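Local atomic coordinates of carbohydrate kinase, FGGY (Rhodospirillum rubrum, PDB entry 3IFR), a protein that probably phosphorylates D-xylulose at the expense of ATP, as a xylulose kinase of the FGGY carbohydrate kinase family. Residues L263-I271 / V383-L394; C300-W310 / C343-K351. All blocks are in the same frame, centred on the assembly; numbering follows the deposited sequence.

Both contacts belong to the C-terminal, actin-like ATPase domain of this FGGY kinase, and their centres lie about 11 Å apart. Contact 1 presses the hairpin 263-271 onto the helix 383-394; contact 2, nested within the chain loop that contact 1 closes, lays the segment 343-351 over 300-310. The two meet along one sheet, where the strands 269-273 and 298-301 are neighbours: Gly269 O lies 2.6 Å from Met301 N, and beyond the strand Gly267 O is 2.9 Å from Ser306 N, both probable hydrogen bonds. The Cys300 side chain in contact 2 lies about 5 Å from a bound phosphate ion, probably from the crystallisation liquor.

Contact 1: L263-I271 / V383-L394; sequences LKFGGAGDI and VALAFRHHVAVL
Phe387 and Ile271 carry most of this contact, in which a beta hairpin of the actin-like ATPase fold lies against a long helix behind its sheet. The strand 269-271 runs at 24° to the helix 383-394. As in relatives, where the corresponding glycine-rich hairpin approaches the nucleotide phosphates, it probably faces the ATP site.

Phe387 enters the hairpin from the helix side. Leu263 lies over one face of its ring, with CG 4.0 Å from Phe387 CD1, the two side chains passing in opposite directions. The rim meets backbone: Asp270 O lies in the ring plane, 3.5 Å from Phe387 CE1, and Lys264 O is 3.9 Å from Phe387 CZ. The slightly positive rim of a phenyl ring suits these carbonyl oxygens, and Asp270 O also accepts the Lys264 N bond that pairs the strands. Gly269 fits here because a beta carbon would stand tightly against Phe387 CZ. Phe265 leans in obliquely, its ring plane at 50° to that of Phe387, and puts CE1 3.5 Å from Phe387 CE2; Trp416 meets the Phe265 ring edge-to-face, so aromatic surface continues beyond the contact.

Further along the helix comes Ile271. Its CG1 is anti to the backbone N (chi1 174°) and the chain stays extended, so Ile271 CD1 reaches Leu394 CD2, tip to tip and tightly, touches His390 CB, and comes 4.0 Å from Val391 CG2. Ile271 CG2 sits 3.6 Å from His390 CD2; the beta-branched residue thus meets His390 with both branches and also reaches Val391 and Leu394 with CD1. The imidazole it touches is held by its own helix: His390 ND1 donates to Ala386 O at 3.1 Å, from the face of that carbonyl opposite to His390 N.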
loop_
_atom_site.group_PDB
_atom_site.type_symbol
_atom_site.label_atom_id
_atom_site.label_comp_id
_atom_site.label_asym_id
_atom_site.label_seq_id
_atom_site.Cartn_x
_atom_site.Cartn_y
_atom_site.Cartn_z
ATOM N N LEU A 263 -4.830 9.478 3.859
ATOM C CA LEU A 263 -4.794 8.822 5.141
ATOM C C LEU A 263 -5.773 7.679 5.071
ATOM O O LEU A 263 -6.980 7.907 4.970
ATOM C CB LEU A 263 -5.264 9.786 6.206
ATOM C CG LEU A 263 -4.320 10.695 6.966
ATOM C CD1 LEU A 263 -2.977 10.960 6.266
ATOM C CD2 LEU A 263 -5.123 11.927 7.214
ATOM N N LYS A 264 -5.260 6.460 5.189
ATOM C CA LYS A 264 -6.015 5.248 4.901
ATOM C C LYS A 264 -6.337 4.578 6.211
ATOM O O LYS A 264 -5.447 4.017 6.857
ATOM C CB LYS A 264 -5.144 4.312 4.060
ATOM C CG LYS A 264 -5.891 3.415 3.100
ATOM C CD LYS A 264 -4.989 2.983 1.930
ATOM C CE LYS A 264 -5.711 1.995 1.002
ATOM N NZ LYS A 264 -6.476 0.977 1.786
ATOM N N PHE A 265 -7.594 4.657 6.628
ATOM C CA PHE A 265 -8.003 4.009 7.876
ATOM C C PHE A 265 -8.434 2.551 7.664
ATOM O O PHE A 265 -9.600 2.208 7.802
ATOM C CB PHE A 265 -9.087 4.831 8.563
ATOM C CG PHE A 265 -8.591 6.139 9.055
ATOM C CD1 PHE A 265 -8.176 6.281 10.368
ATOM C CD2 PHE A 265 -8.474 7.215 8.192
ATOM C CE1 PHE A 265 -7.698 7.477 10.805
ATOM C CE2 PHE A 265 -7.988 8.398 8.622
ATOM C CZ PHE A 265 -7.593 8.538 9.912
ATOM N N GLY A 266 -7.464 1.722 7.293
ATOM C CA GLY A 266 -7.648 0.286 7.087
ATOM C C GLY A 266 -7.282 -0.497 8.340
ATOM O O GLY A 266 -7.003 0.078 9.397
ATOM N N GLY A 267 -7.281 -1.811 8.233
ATOM C CA GLY A 267 -6.934 -2.632 9.371
ATOM C C GLY A 267 -5.596 -2.185 9.901
ATOM O O GLY A 267 -5.425 -1.984 11.103
ATOM N N ALA A 268 -4.650 -2.041 8.970
ATOM C CA ALA A 268 -3.393 -1.336 9.195
ATOM C C ALA A 268 -3.488 -0.000 8.478
ATOM O O ALA A 268 -4.094 0.104 7.397
ATOM C CB ALA A 268 -2.263 -2.132 8.640
ATOM N N GLY A 269 -2.890 1.025 9.043
ATOM C CA GLY A 269 -3.053 2.351 8.456
ATOM C C GLY A 269 -1.926 2.657 7.496
ATOM O O GLY A 269 -0.811 2.156 7.667
ATOM N N ASP A 270 -2.214 3.434 6.461
ATOM C CA ASP A 270 -1.181 3.871 5.528
ATOM C C ASP A 270 -1.239 5.351 5.424
ATOM O O ASP A 270 -2.303 5.955 5.605
ATOM C CB ASP A 270 -1.410 3.338 4.115
ATOM C CG ASP A 270 -1.084 1.872 3.984
ATOM O OD1 ASP A 270 -0.111 1.545 3.257
ATOM O OD2 ASP A 270 -1.788 1.049 4.614
ATOM N N ILE A 271 -0.105 5.936 5.065
ATOM C CA ILE A 271 -0.098 7.329 4.701
ATOM C C ILE A 271 0.747 7.472 3.452
ATOM O O ILE A 271 1.857 6.968 3.398
ATOM C CB ILE A 271 0.388 8.184 5.888
ATOM C CG1 ILE A 271 0.551 9.649 5.487
ATOM C CG2 ILE A 271 1.682 7.604 6.497
ATOM C CD1 ILE A 271 0.875 10.505 6.701
ATOM N N VAL A 383 -4.577 7.004 17.657
ATOM C CA VAL A 383 -4.334 6.653 16.265
ATOM C C VAL A 383 -4.153 7.915 15.457
ATOM O O VAL A 383 -3.223 8.000 14.656
ATOM C CB VAL A 383 -5.436 5.741 15.675
ATOM C CG1 VAL A 383 -5.430 5.754 14.143
ATOM C CG2 VAL A 383 -5.243 4.362 16.190
ATOM N N ALA A 384 -5.023 8.898 15.682
ATOM C CA ALA A 384 -4.912 10.217 15.024
ATOM C C ALA A 384 -3.538 10.797 15.239
ATOM O O ALA A 384 -2.887 11.267 14.308
ATOM C CB ALA A 384 -5.931 11.181 15.580
ATOM N N LEU A 385 -3.117 10.774 16.491
ATOM C CA LEU A 385 -1.837 11.315 16.890
ATOM C C LEU A 385 -0.655 10.685 16.182
ATOM O O LEU A 385 0.327 11.375 15.858
ATOM C CB LEU A 385 -1.662 11.107 18.379
ATOM C CG LEU A 385 -1.749 12.314 19.295
ATOM C CD1 LEU A 385 -2.332 13.541 18.613
ATOM C CD2 LEU A 385 -2.547 11.853 20.501
ATOM N N ALA A 386 -0.730 9.381 15.964
ATOM C CA ALA A 386 0.323 8.682 15.227
ATOM C C ALA A 386 0.310 9.135 13.780
ATOM O O ALA A 386 1.364 9.229 13.147
ATOM C CB ALA A 386 0.163 7.177 15.293
ATOM N N PHE A 387 -0.884 9.376 13.250
ATOM C CA PHE A 387 -0.993 9.916 11.907
ATOM C C PHE A 387 -0.352 11.304 11.852
ATOM O O PHE A 387 0.371 11.627 10.930
ATOM C CB PHE A 387 -2.460 9.958 11.444
ATOM C CG PHE A 387 -2.868 8.755 10.659
ATOM C CD1 PHE A 387 -2.215 8.436 9.494
ATOM C CD2 PHE A 387 -3.902 7.924 11.099
ATOM C CE1 PHE A 387 -2.579 7.334 8.757
ATOM C CE2 PHE A 387 -4.274 6.817 10.355
ATOM C CZ PHE A 387 -3.605 6.529 9.176
ATOM N N ARG A 388 -0.624 12.121 12.854
ATOM C CA ARG A 388 -0.011 13.444 12.928
ATOM C C ARG A 388 1.525 13.375 12.876
ATOM O O ARG A 388 2.166 14.168 12.145
ATOM C CB ARG A 388 -0.452 14.169 14.186
ATOM C CG ARG A 388 0.286 15.499 14.433
ATOM C CD ARG A 388 -0.527 16.444 15.299
ATOM N NE ARG A 388 0.274 17.524 15.893
ATOM C CZ ARG A 388 -0.216 18.484 16.692
ATOM N NH1 ARG A 388 -1.499 18.504 17.008
ATOM N NH2 ARG A 388 0.587 19.412 17.197
ATOM N N HIS A 389 2.083 12.431 13.643
ATOM C CA HIS A 389 3.517 12.232 13.745
ATOM C C HIS A 389 4.164 11.962 12.365
ATOM O O HIS A 389 5.099 12.674 11.953
ATOM C CB HIS A 389 3.842 11.150 14.796
ATOM C CG HIS A 389 5.298 10.893 14.972
ATOM N ND1 HIS A 389 5.800 9.654 15.335
ATOM C CD2 HIS A 389 6.386 11.688 14.812
ATOM C CE1 HIS A 389 7.112 9.710 15.403
ATOM N NE2 HIS A 389 7.493 10.937 15.092
ATOM N N HIS A 390 3.648 10.981 11.634
ATOM C CA HIS A 390 3.990 10.838 10.221
ATOM C C HIS A 390 3.975 12.159 9.422
ATOM O O HIS A 390 4.896 12.442 8.643
ATOM C CB HIS A 390 3.046 9.858 9.533
ATOM C CG HIS A 390 3.383 8.434 9.789
ATOM N ND1 HIS A 390 2.842 7.721 10.838
ATOM C CD2 HIS A 390 4.199 7.572 9.134
ATOM C CE1 HIS A 390 3.301 6.484 10.812
ATOM N NE2 HIS A 390 4.135 6.376 9.789
ATOM N N VAL A 391 2.898 12.922 9.563
ATOM C CA VAL A 391 2.765 14.169 8.830
ATOM C C VAL A 391 3.935 15.096 9.205
ATOM O O VAL A 391 4.564 15.715 8.343
ATOM C CB VAL A 391 1.391 14.867 9.123
ATOM C CG1 VAL A 391 1.286 16.202 8.383
ATOM C CG2 VAL A 391 0.239 13.958 8.714
ATOM N N ALA A 392 4.237 15.160 10.498
ATOM C CA ALA A 392 5.326 15.992 10.974
ATOM C C ALA A 392 6.612 15.483 10.329
ATOM O O ALA A 392 7.480 16.252 9.899
ATOM C CB ALA A 392 5.423 15.946 12.540
ATOM N N VAL A 393 6.750 14.170 10.262
ATOM C CA VAL A 393 7.938 13.652 9.615
ATOM C C VAL A 393 7.966 14.044 8.151
ATOM O O VAL A 393 9.001 14.499 7.684
ATOM C CB VAL A 393 8.169 12.154 9.884
ATOM C CG1 VAL A 393 9.313 11.608 9.043
ATOM C CG2 VAL A 393 8.480 11.973 11.355
ATOM N N LEU A 394 6.850 13.885 7.437
ATOM C CA LEU A 394 6.805 14.274 6.026
ATOM C C LEU A 394 7.292 15.723 5.860
ATOM O O LEU A 394 8.186 16.035 5.057
ATOM C CB LEU A 394 5.374 14.176 5.479
ATOM C CG LEU A 394 4.757 12.892 4.889
ATOM C CD1 LEU A 394 5.813 11.890 4.404
ATOM C CD2 LEU A 394 3.752 12.229 5.831
#

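Contact 2: C300-W310 / C343-K351; sequences CMAATGSALNW and CLPYFLGEK
This is a partly buried, mainly apolar contact at the outer end of the C-terminal domain's sheet: the loop after the short strand 343-344 covers the edge strand 300-301 and the start of the helix 305-310, with Phe347 meeting Ala303, Ala307 and Trp310.

Small residues make the seat for the phenyl ring. Ala303 CB lies at its edge, in plane and 3.9 Å from Phe347 CD2, while Ala307 CB approaches obliquely to 3.5 Å from the same atom; alanine methyls let the ring come this close. Trp310 has CG anti to the backbone N (chi1 177°), which carries its indole across to Phe347. The ring planes are inclined at 48°, with Trp310 CZ3 3.2 Å from Phe347 CE1, and Trp310 CE3 sits over one phenyl face, offset toward the rim. Both residues also touch a crystal neighbour, so the lattice may share in fixing them. Replacing Phe347 by an alanine is likely to leave the Trp310 indole without its partner and open a gap beside Ala303 and Ala307.

Farther along, Leu348 CB is 4.0 Å from Ala302 CB. Gly349 then turns the chain with positive phi, at angles where a beta carbon would collide with the carbonyl oxygen of Leu348. Lys351 sets its methylenes against Cys300 and Ala302: Lys351 CB is 3.6 Å from Cys300 O, and Lys351 CD is 3.9 Å from Ala302 CB. A bend at chi3 leaves Lys351 CE 4.2 Å from Cys300 SG.

With methyl groups and rings doing most of the touching, cohesion here rests mainly on shape and exclusion of water, not on directed polar bonds.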
loop_
_atom_site.group_PDB
_atom_site.type_symbol
_atom_site.label_atom_id
_atom_site.label_comp_id
_atom_site.label_asym_id
_atom_site.label_seq_id
_atom_site.Cartn_x
_atom_site.Cartn_y
_atom_site.Cartn_z
ATOM N N CYS A 300 3.245 3.235 6.962
ATOM C CA CYS A 300 2.264 2.253 7.330
ATOM C C CYS A 300 2.229 2.282 8.844
ATOM O O CYS A 300 3.259 2.464 9.472
ATOM C CB CYS A 300 2.758 0.895 6.852
ATOM S SG CYS A 300 1.612 -0.424 7.222
HETATM N N MSE A 301 1.064 2.156 9.450
HETATM C CA MSE A 301 1.071 1.836 10.862
HETATM C C MSE A 301 0.408 0.511 11.154
HETATM O O MSE A 301 -0.732 0.245 10.750
HETATM C CB MSE A 301 0.434 2.908 11.691
HETATM C CG MSE A 301 1.257 4.145 11.821
HETATM SE SE MSE A 301 -0.117 5.529 11.886
HETATM C CE MSE A 301 -1.452 4.398 12.951
ATOM N N ALA A 302 1.124 -0.304 11.900
ATOM C CA ALA A 302 0.717 -1.669 12.093
ATOM C C ALA A 302 -0.689 -1.787 12.715
ATOM O O ALA A 302 -1.507 -2.586 12.251
ATOM C CB ALA A 302 1.729 -2.372 12.912
ATOM N N ALA A 303 -1.003 -1.011 13.742
ATOM C CA ALA A 303 -2.285 -1.249 14.398
ATOM C C ALA A 303 -3.188 -0.052 14.238
ATOM O O ALA A 303 -2.951 0.973 14.865
ATOM C CB ALA A 303 -2.091 -1.572 15.873
ATOM N N THR A 304 -4.223 -0.180 13.405
ATOM C CA THR A 304 -5.163 0.908 13.139
ATOM C C THR A 304 -6.613 0.456 13.314
ATOM O O THR A 304 -7.168 0.535 14.417
ATOM C CB THR A 304 -4.936 1.498 11.747
ATOM O OG1 THR A 304 -3.828 2.389 11.803
ATOM C CG2 THR A 304 -6.122 2.271 11.288
ATOM N N GLY A 305 -7.249 0.005 12.246
ATOM C CA GLY A 305 -8.583 -0.545 12.417
ATOM C C GLY A 305 -8.498 -1.827 13.239
ATOM O O GLY A 305 -9.420 -2.168 13.961
ATOM N N SER A 306 -7.382 -2.544 13.110
ATOM C CA SER A 306 -7.127 -3.751 13.898
ATOM C C SER A 306 -7.132 -3.435 15.408
ATOM O O SER A 306 -7.697 -4.173 16.220
ATOM C CB SER A 306 -5.778 -4.349 13.504
ATOM O OG SER A 306 -4.739 -3.565 14.060
ATOM N N ALA A 307 -6.521 -2.323 15.786
ATOM C CA ALA A 307 -6.468 -1.959 17.200
ATOM C C ALA A 307 -7.842 -1.579 17.752
ATOM O O ALA A 307 -8.126 -1.769 18.935
ATOM C CB ALA A 307 -5.465 -0.850 17.421
ATOM N N LEU A 308 -8.695 -1.039 16.891
ATOM C CA LEU A 308 -10.055 -0.704 17.283
ATOM C C LEU A 308 -10.908 -1.969 17.402
ATOM O O LEU A 308 -11.762 -2.066 18.279
ATOM C CB LEU A 308 -10.694 0.270 16.286
ATOM C CG LEU A 308 -10.426 1.758 16.509
ATOM C CD1 LEU A 308 -9.010 2.125 16.074
ATOM C CD2 LEU A 308 -11.449 2.580 15.760
ATOM N N ASN A 309 -10.693 -2.921 16.507
ATOM C CA ASN A 309 -11.448 -4.148 16.553
ATOM C C ASN A 309 -11.140 -4.891 17.868
ATOM O O ASN A 309 -12.038 -5.341 18.573
ATOM C CB ASN A 309 -11.135 -5.011 15.329
ATOM C CG ASN A 309 -11.719 -4.441 14.048
ATOM O OD1 ASN A 309 -12.855 -3.956 14.029
ATOM N ND2 ASN A 309 -10.940 -4.476 12.968
ATOM N N TRP A 310 -9.849 -5.013 18.175
ATOM C CA TRP A 310 -9.404 -5.511 19.461
ATOM C C TRP A 310 -10.203 -4.816 20.563
ATOM O O TRP A 310 -10.944 -5.447 21.304
ATOM C CB TRP A 310 -7.905 -5.244 19.616
ATOM C CG TRP A 310 -7.339 -5.644 20.922
ATOM C CD1 TRP A 310 -7.166 -6.901 21.365
ATOM C CD2 TRP A 310 -6.841 -4.781 21.946
ATOM N NE1 TRP A 310 -6.595 -6.893 22.612
ATOM C CE2 TRP A 310 -6.390 -5.601 22.999
ATOM C CE3 TRP A 310 -6.719 -3.393 22.076
ATOM C CZ2 TRP A 310 -5.838 -5.085 24.180
ATOM C CZ3 TRP A 310 -6.167 -2.881 23.255
ATOM C CH2 TRP A 310 -5.730 -3.731 24.290
ATOM N N CYS A 343 -2.863 7.285 25.371
ATOM C CA CYS A 343 -2.613 5.954 24.826
ATOM C C CYS A 343 -1.468 5.904 23.772
ATOM O O CYS A 343 -1.393 6.748 22.873
ATOM C CB CYS A 343 -3.925 5.388 24.270
ATOM S SG CYS A 343 -3.808 4.026 23.116
ATOM N N LEU A 344 -0.565 4.932 23.913
ATOM C CA LEU A 344 0.332 4.568 22.837
ATOM C C LEU A 344 -0.254 3.370 22.115
ATOM O O LEU A 344 -0.480 2.326 22.725
ATOM C CB LEU A 344 1.694 4.193 23.397
ATOM C CG LEU A 344 2.387 5.321 24.137
ATOM C CD1 LEU A 344 3.605 4.770 24.821
ATOM C CD2 LEU A 344 2.762 6.460 23.168
ATOM N N PRO A 345 -0.468 3.490 20.798
ATOM C CA PRO A 345 -1.210 2.458 20.056
ATOM C C PRO A 345 -0.329 1.446 19.345
ATOM O O PRO A 345 -0.667 1.070 18.221
ATOM C CB PRO A 345 -1.936 3.274 18.984
ATOM C CG PRO A 345 -1.120 4.594 18.874
ATOM C CD PRO A 345 -0.068 4.611 19.932
ATOM N N TYR A 346 0.748 0.987 19.972
ATOM C CA TYR A 346 1.666 0.050 19.317
ATOM C C TYR A 346 1.500 -1.441 19.716
ATOM O O TYR A 346 2.407 -2.071 20.295
ATOM C CB TYR A 346 3.101 0.551 19.496
ATOM C CG TYR A 346 3.239 2.056 19.269
ATOM C CD1 TYR A 346 2.761 2.651 18.104
ATOM C CD2 TYR A 346 3.839 2.872 20.220
ATOM C CE1 TYR A 346 2.882 4.014 17.893
ATOM C CE2 TYR A 346 3.956 4.241 20.026
ATOM C CZ TYR A 346 3.476 4.808 18.862
ATOM O OH TYR A 346 3.604 6.166 18.660
ATOM N N PHE A 347 0.353 -2.007 19.346
ATOM C CA PHE A 347 -0.013 -3.370 19.719
ATOM C C PHE A 347 0.747 -4.488 18.992
ATOM O O PHE A 347 0.838 -5.626 19.493
ATOM C CB PHE A 347 -1.525 -3.543 19.579
ATOM C CG PHE A 347 -2.315 -2.514 20.347
ATOM C CD1 PHE A 347 -2.531 -2.666 21.720
ATOM C CD2 PHE A 347 -2.819 -1.397 19.711
ATOM C CE1 PHE A 347 -3.248 -1.728 22.440
ATOM C CE2 PHE A 347 -3.545 -0.456 20.414
ATOM C CZ PHE A 347 -3.758 -0.610 21.787
ATOM N N LEU A 348 1.298 -4.177 17.822
ATOM C CA LEU A 348 2.138 -5.132 17.091
ATOM C C LEU A 348 3.567 -4.622 17.044
ATOM O O LEU A 348 4.419 -5.167 16.345
ATOM C CB LEU A 348 1.635 -5.318 15.660
ATOM C CG LEU A 348 0.398 -6.193 15.471
ATOM C CD1 LEU A 348 -0.436 -6.278 16.751
ATOM C CD2 LEU A 348 -0.446 -5.695 14.301
ATOM N N GLY A 349 3.833 -3.583 17.810
ATOM C CA GLY A 349 5.003 -2.772 17.559
ATOM C C GLY A 349 4.549 -1.566 16.743
ATOM O O GLY A 349 3.340 -1.358 16.537
ATOM N N GLU A 350 5.522 -0.783 16.284
ATOM C CA GLU A 350 5.302 0.421 15.500
ATOM C C GLU A 350 6.124 0.259 14.218
ATOM O O GLU A 350 6.755 -0.770 14.030
ATOM C CB GLU A 350 5.774 1.645 16.299
ATOM C CG GLU A 350 6.149 2.869 15.456
ATOM C CD GLU A 350 6.941 3.908 16.247
ATOM O OE1 GLU A 350 7.849 3.505 17.026
ATOM O OE2 GLU A 350 6.645 5.122 16.080
ATOM N N LYS A 351 6.132 1.274 13.353
ATOM C CA LYS A 351 6.790 1.194 12.049
ATOM C C LYS A 351 7.177 2.583 11.539
ATOM O O LYS A 351 6.525 3.122 10.635
ATOM C CB LYS A 351 5.857 0.523 11.037
ATOM C CG LYS A 351 5.649 -0.972 11.251
ATOM C CD LYS A 351 4.542 -1.550 10.332
ATOM C CE LYS A 351 5.082 -2.015 8.975
ATOM N NZ LYS A 351 5.834 -3.305 9.065
#